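PDB 3RY7: ribokinase from Staphylococcus aureus, which catalyses the ATP- and magnesium-dependent phosphorylation of ribose at O-5, yielding D-ribose 5-phosphate. Local coordinates for residues A[116-125]-A[143-154]. Sequence-based numbering, arbitrary orientation.
Sequences NMTMTPEDVI and VPIPAIISAFEI
The pyrrolidine ring of P144, just ahead of helix 145-154, plugs a hollow in the bent backbone of 116-119. Carbonyl oxygens line this hollow: CG of P144 lies 3.2 Å from M119 O and also meets M117 O, while CD rests 3.3 Å from N116 O. The M117 side chain, bent at chi2 and chi3, curls back so that its SD lies against the V143 backbone. M119 runs out extended with CG anti to its backbone N (chi1 -171°), then turns at chi3 to bring CE to 4.0 Å from V143 CG2; its CG passes over the methyl of A147.

Farther along, the short helix 121-125 rides on helix 145-154 in the same general direction, with a crossing angle of -31° and short-segment axes 8.3 Å apart. A147, S150 and A151 present a shallow surface to it, consistent with the close approach. V124 is the main bump: its two methyls diverge, CG2 settling over A147 and CG1 touching A151 CB at 3.5 Å. P121 CB packs on S150 CB, and I125 CD1 reaches across to I154 CD1. S150 OG is left between V124 and I125 without a polar partner in the model. A capping box starts helix 121-125, T120 N binding D123 OD2 while D123 N binds T120 OG1; D123 also forms a salt bridge with K62.

On the other side of helix 145-154, I148 and F152 pack on strand 136-140. This layering belongs to the alpha/beta core of the PfkB-family ribokinase fold; N116 and V143 lie close to N12 and E142, which probably bind the sugar substrate.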
loop_
_atom_site.group_PDB
_atom_site.type_symbol
_atom_site.label_atom_id
_atom_site.label_comp_id
_atom_site.label_asym_id
_atom_site.label_seq_id
_atom_site.Cartn_x
_atom_site.Cartn_y
_atom_site.Cartn_z
ATOM N N ASN A 116 -12.089 -8.167 -24.710
ATOM C CA ASN A 116 -12.498 -6.766 -24.740
ATOM C C ASN A 116 -12.733 -6.270 -26.161
ATOM O O ASN A 116 -13.711 -5.582 -26.427
ATOM C CB ASN A 116 -11.468 -5.845 -24.065
ATOM C CG ASN A 116 -11.258 -6.165 -22.600
ATOM O OD1 ASN A 116 -12.203 -6.206 -21.806
ATOM N ND2 ASN A 116 -9.998 -6.376 -22.224
ATOM N N MET A 117 -11.825 -6.614 -27.058
ATOM C CA MET A 117 -11.897 -6.151 -28.439
ATOM C C MET A 117 -12.760 -7.043 -29.339
ATOM O O MET A 117 -12.758 -6.892 -30.562
ATOM C CB MET A 117 -10.491 -5.962 -29.009
ATOM C CG MET A 117 -9.722 -4.839 -28.287
ATOM S SD MET A 117 -10.602 -3.257 -28.411
ATOM C CE MET A 117 -10.348 -2.875 -30.132
ATOM N N THR A 118 -13.506 -7.967 -28.739
ATOM C CA THR A 118 -14.524 -8.679 -29.510
ATOM C C THR A 118 -15.938 -8.167 -29.177
ATOM O O THR A 118 -16.930 -8.710 -29.667
ATOM C CB THR A 118 -14.472 -10.198 -29.256
ATOM O OG1 THR A 118 -14.968 -10.481 -27.940
ATOM C CG2 THR A 118 -13.025 -10.732 -29.421
ATOM N N MET A 119 -16.036 -7.134 -28.334
ATOM C CA MET A 119 -17.353 -6.667 -27.923
ATOM C C MET A 119 -18.024 -6.025 -29.122
ATOM O O MET A 119 -17.403 -5.212 -29.795
ATOM C CB MET A 119 -17.273 -5.672 -26.774
ATOM C CG MET A 119 -18.635 -5.364 -26.214
ATOM S SD MET A 119 -18.666 -4.068 -24.963
ATOM C CE MET A 119 -18.004 -4.929 -23.536
ATOM N N THR A 120 -19.272 -6.418 -29.393
ATOM C CA THR A 120 -20.008 -5.958 -30.583
ATOM C C THR A 120 -21.242 -5.130 -30.209
ATOM O O THR A 120 -21.694 -5.137 -29.053
ATOM C CB THR A 120 -20.557 -7.144 -31.409
ATOM O OG1 THR A 120 -21.505 -7.855 -30.613
ATOM C CG2 THR A 120 -19.455 -8.085 -31.855
ATOM N N PRO A 121 -21.821 -4.430 -31.194
ATOM C CA PRO A 121 -23.071 -3.707 -30.908
ATOM C C PRO A 121 -24.152 -4.630 -30.346
ATOM O O PRO A 121 -24.915 -4.222 -29.467
ATOM C CB PRO A 121 -23.473 -3.159 -32.271
ATOM C CG PRO A 121 -22.163 -2.932 -32.955
ATOM C CD PRO A 121 -21.234 -4.033 -32.483
ATOM N N GLU A 122 -24.194 -5.863 -30.827
ATOM C CA GLU A 122 -25.152 -6.789 -30.281
ATOM C C GLU A 122 -24.936 -7.154 -28.847
ATOM O O GLU A 122 -25.868 -7.290 -28.148
ATOM C CB GLU A 122 -25.412 -8.008 -31.159
ATOM C CG GLU A 122 -24.354 -8.369 -32.084
ATOM C CD GLU A 122 -24.139 -7.391 -33.166
ATOM O OE1 GLU A 122 -25.052 -7.178 -33.942
ATOM O OE2 GLU A 122 -23.051 -6.855 -33.272
ATOM N N ASP A 123 -23.697 -7.245 -28.411
ATOM C CA ASP A 123 -23.396 -7.394 -26.993
ATOM C C ASP A 123 -23.988 -6.226 -26.229
ATOM O O ASP A 123 -24.567 -6.397 -25.162
ATOM C CB ASP A 123 -21.880 -7.447 -26.766
ATOM C CG ASP A 123 -21.269 -8.757 -27.241
ATOM O OD1 ASP A 123 -21.928 -9.820 -27.086
ATOM O OD2 ASP A 123 -20.144 -8.720 -27.780
ATOM N N VAL A 124 -23.834 -5.032 -26.785
ATOM C CA VAL A 124 -24.318 -3.820 -26.143
ATOM C C VAL A 124 -25.845 -3.737 -26.127
ATOM O O VAL A 124 -26.439 -3.466 -25.086
ATOM C CB VAL A 124 -23.746 -2.569 -26.832
ATOM C CG1 VAL A 124 -24.369 -1.292 -26.226
ATOM C CG2 VAL A 124 -22.209 -2.551 -26.716
ATOM N N ILE A 125 -26.472 -3.957 -27.281
ATOM C CA ILE A 125 -27.944 -3.918 -27.392
ATOM C C ILE A 125 -28.514 -4.835 -26.338
ATOM O O ILE A 125 -29.468 -4.507 -25.629
ATOM C CB ILE A 125 -28.419 -4.413 -28.758
ATOM C CG1 ILE A 125 -28.523 -3.251 -29.736
ATOM C CG2 ILE A 125 -29.786 -5.077 -28.639
ATOM C CD1 ILE A 125 -27.361 -2.303 -29.682
ATOM N N VAL A 143 -12.192 -0.940 -25.784
ATOM C CA VAL A 143 -13.309 -1.705 -26.310
ATOM C C VAL A 143 -13.583 -1.123 -27.721
ATOM O O VAL A 143 -13.147 -0.000 -28.019
ATOM C CB VAL A 143 -14.490 -1.574 -25.310
ATOM C CG1 VAL A 143 -15.723 -1.045 -25.962
ATOM C CG2 VAL A 143 -14.734 -2.868 -24.531
ATOM N N PRO A 144 -14.245 -1.887 -28.614
ATOM C CA PRO A 144 -14.252 -1.387 -29.996
ATOM C C PRO A 144 -15.202 -0.201 -30.201
ATOM O O PRO A 144 -16.253 -0.098 -29.573
ATOM C CB PRO A 144 -14.716 -2.601 -30.822
ATOM C CG PRO A 144 -14.538 -3.791 -29.903
ATOM C CD PRO A 144 -14.771 -3.260 -28.517
ATOM N N ILE A 145 -14.792 0.700 -31.073
ATOM C CA ILE A 145 -15.583 1.882 -31.395
ATOM C C ILE A 145 -17.052 1.592 -31.785
ATOM O O ILE A 145 -17.955 2.251 -31.272
ATOM C CB ILE A 145 -14.846 2.756 -32.433
ATOM C CG1 ILE A 145 -13.717 3.525 -31.727
ATOM C CG2 ILE A 145 -15.819 3.715 -33.159
ATOM C CD1 ILE A 145 -12.670 4.075 -32.663
ATOM N N PRO A 146 -17.299 0.589 -32.666
ATOM C CA PRO A 146 -18.705 0.301 -33.021
ATOM C C PRO A 146 -19.544 -0.113 -31.799
ATOM O O PRO A 146 -20.728 0.205 -31.739
ATOM C CB PRO A 146 -18.605 -0.840 -34.052
ATOM C CG PRO A 146 -17.212 -0.735 -34.609
ATOM C CD PRO A 146 -16.351 -0.234 -33.441
ATOM N N ALA A 147 -18.944 -0.775 -30.816
ATOM C CA ALA A 147 -19.683 -1.054 -29.594
ATOM C C ALA A 147 -20.015 0.233 -28.832
ATOM O O ALA A 147 -21.108 0.366 -28.266
ATOM C CB ALA A 147 -18.912 -2.021 -28.680
ATOM N N ILE A 148 -19.054 1.152 -28.782
ATOM C CA ILE A 148 -19.263 2.402 -28.063
ATOM C C ILE A 148 -20.339 3.255 -28.772
ATOM O O ILE A 148 -21.224 3.808 -28.127
ATOM C CB ILE A 148 -17.954 3.205 -27.904
ATOM C CG1 ILE A 148 -16.897 2.408 -27.105
ATOM C CG2 ILE A 148 -18.241 4.540 -27.189
ATOM C CD1 ILE A 148 -15.539 3.039 -27.140
ATOM N N ILE A 149 -20.261 3.331 -30.096
ATOM C CA ILE A 149 -21.263 4.062 -30.883
ATOM C C ILE A 149 -22.668 3.552 -30.563
ATOM O O ILE A 149 -23.603 4.328 -30.322
ATOM C CB ILE A 149 -20.984 3.948 -32.387
ATOM C CG1 ILE A 149 -19.766 4.790 -32.763
ATOM C CG2 ILE A 149 -22.192 4.410 -33.194
ATOM C CD1 ILE A 149 -19.298 4.565 -34.199
ATOM N N SER A 150 -22.810 2.235 -30.498
ATOM C CA SER A 150 -24.131 1.667 -30.286
ATOM C C SER A 150 -24.677 1.977 -28.879
ATOM O O SER A 150 -25.882 2.238 -28.703
ATOM C CB SER A 150 -24.114 0.165 -30.592
ATOM O OG SER A 150 -24.610 -0.564 -29.492
ATOM N N ALA A 151 -23.789 1.972 -27.883
ATOM C CA ALA A 151 -24.191 2.291 -26.519
ATOM C C ALA A 151 -24.554 3.783 -26.389
ATOM O O ALA A 151 -25.486 4.147 -25.673
ATOM C CB ALA A 151 -23.086 1.920 -25.541
ATOM N N PHE A 152 -23.814 4.629 -27.104
ATOM C CA PHE A 152 -24.039 6.076 -27.049
ATOM C C PHE A 152 -25.298 6.469 -27.845
ATOM O O PHE A 152 -25.959 7.446 -27.512
ATOM C CB PHE A 152 -22.804 6.839 -27.559
ATOM C CG PHE A 152 -21.682 6.960 -26.537
ATOM C CD1 PHE A 152 -20.568 7.767 -26.800
ATOM C CD2 PHE A 152 -21.749 6.285 -25.316
ATOM C CE1 PHE A 152 -19.520 7.888 -25.855
ATOM C CE2 PHE A 152 -20.722 6.413 -24.362
ATOM C CZ PHE A 152 -19.601 7.214 -24.635
ATOM N N GLU A 153 -25.629 5.705 -28.885
ATOM C CA GLU A 153 -26.891 5.929 -29.631
ATOM C C GLU A 153 -28.098 5.673 -28.748
ATOM O O GLU A 153 -29.025 6.493 -28.669
ATOM C CB GLU A 153 -26.951 5.078 -30.889
ATOM C CG GLU A 153 -26.010 5.548 -31.984
ATOM C CD GLU A 153 -25.835 4.502 -33.074
ATOM O OE1 GLU A 153 -26.076 3.310 -32.759
ATOM O OE2 GLU A 153 -25.444 4.868 -34.221
ATOM N N ILE A 154 -28.051 4.563 -28.026
ATOM C CA ILE A 154 -29.085 4.233 -27.054
ATOM C C ILE A 154 -29.211 5.287 -25.971
ATOM O O ILE A 154 -30.327 5.722 -25.644
ATOM C CB ILE A 154 -28.807 2.870 -26.392
ATOM C CG1 ILE A 154 -28.894 1.738 -27.431
ATOM C CG2 ILE A 154 -29.762 2.621 -25.231
ATOM C CD1 ILE A 154 -28.463 0.388 -26.871
#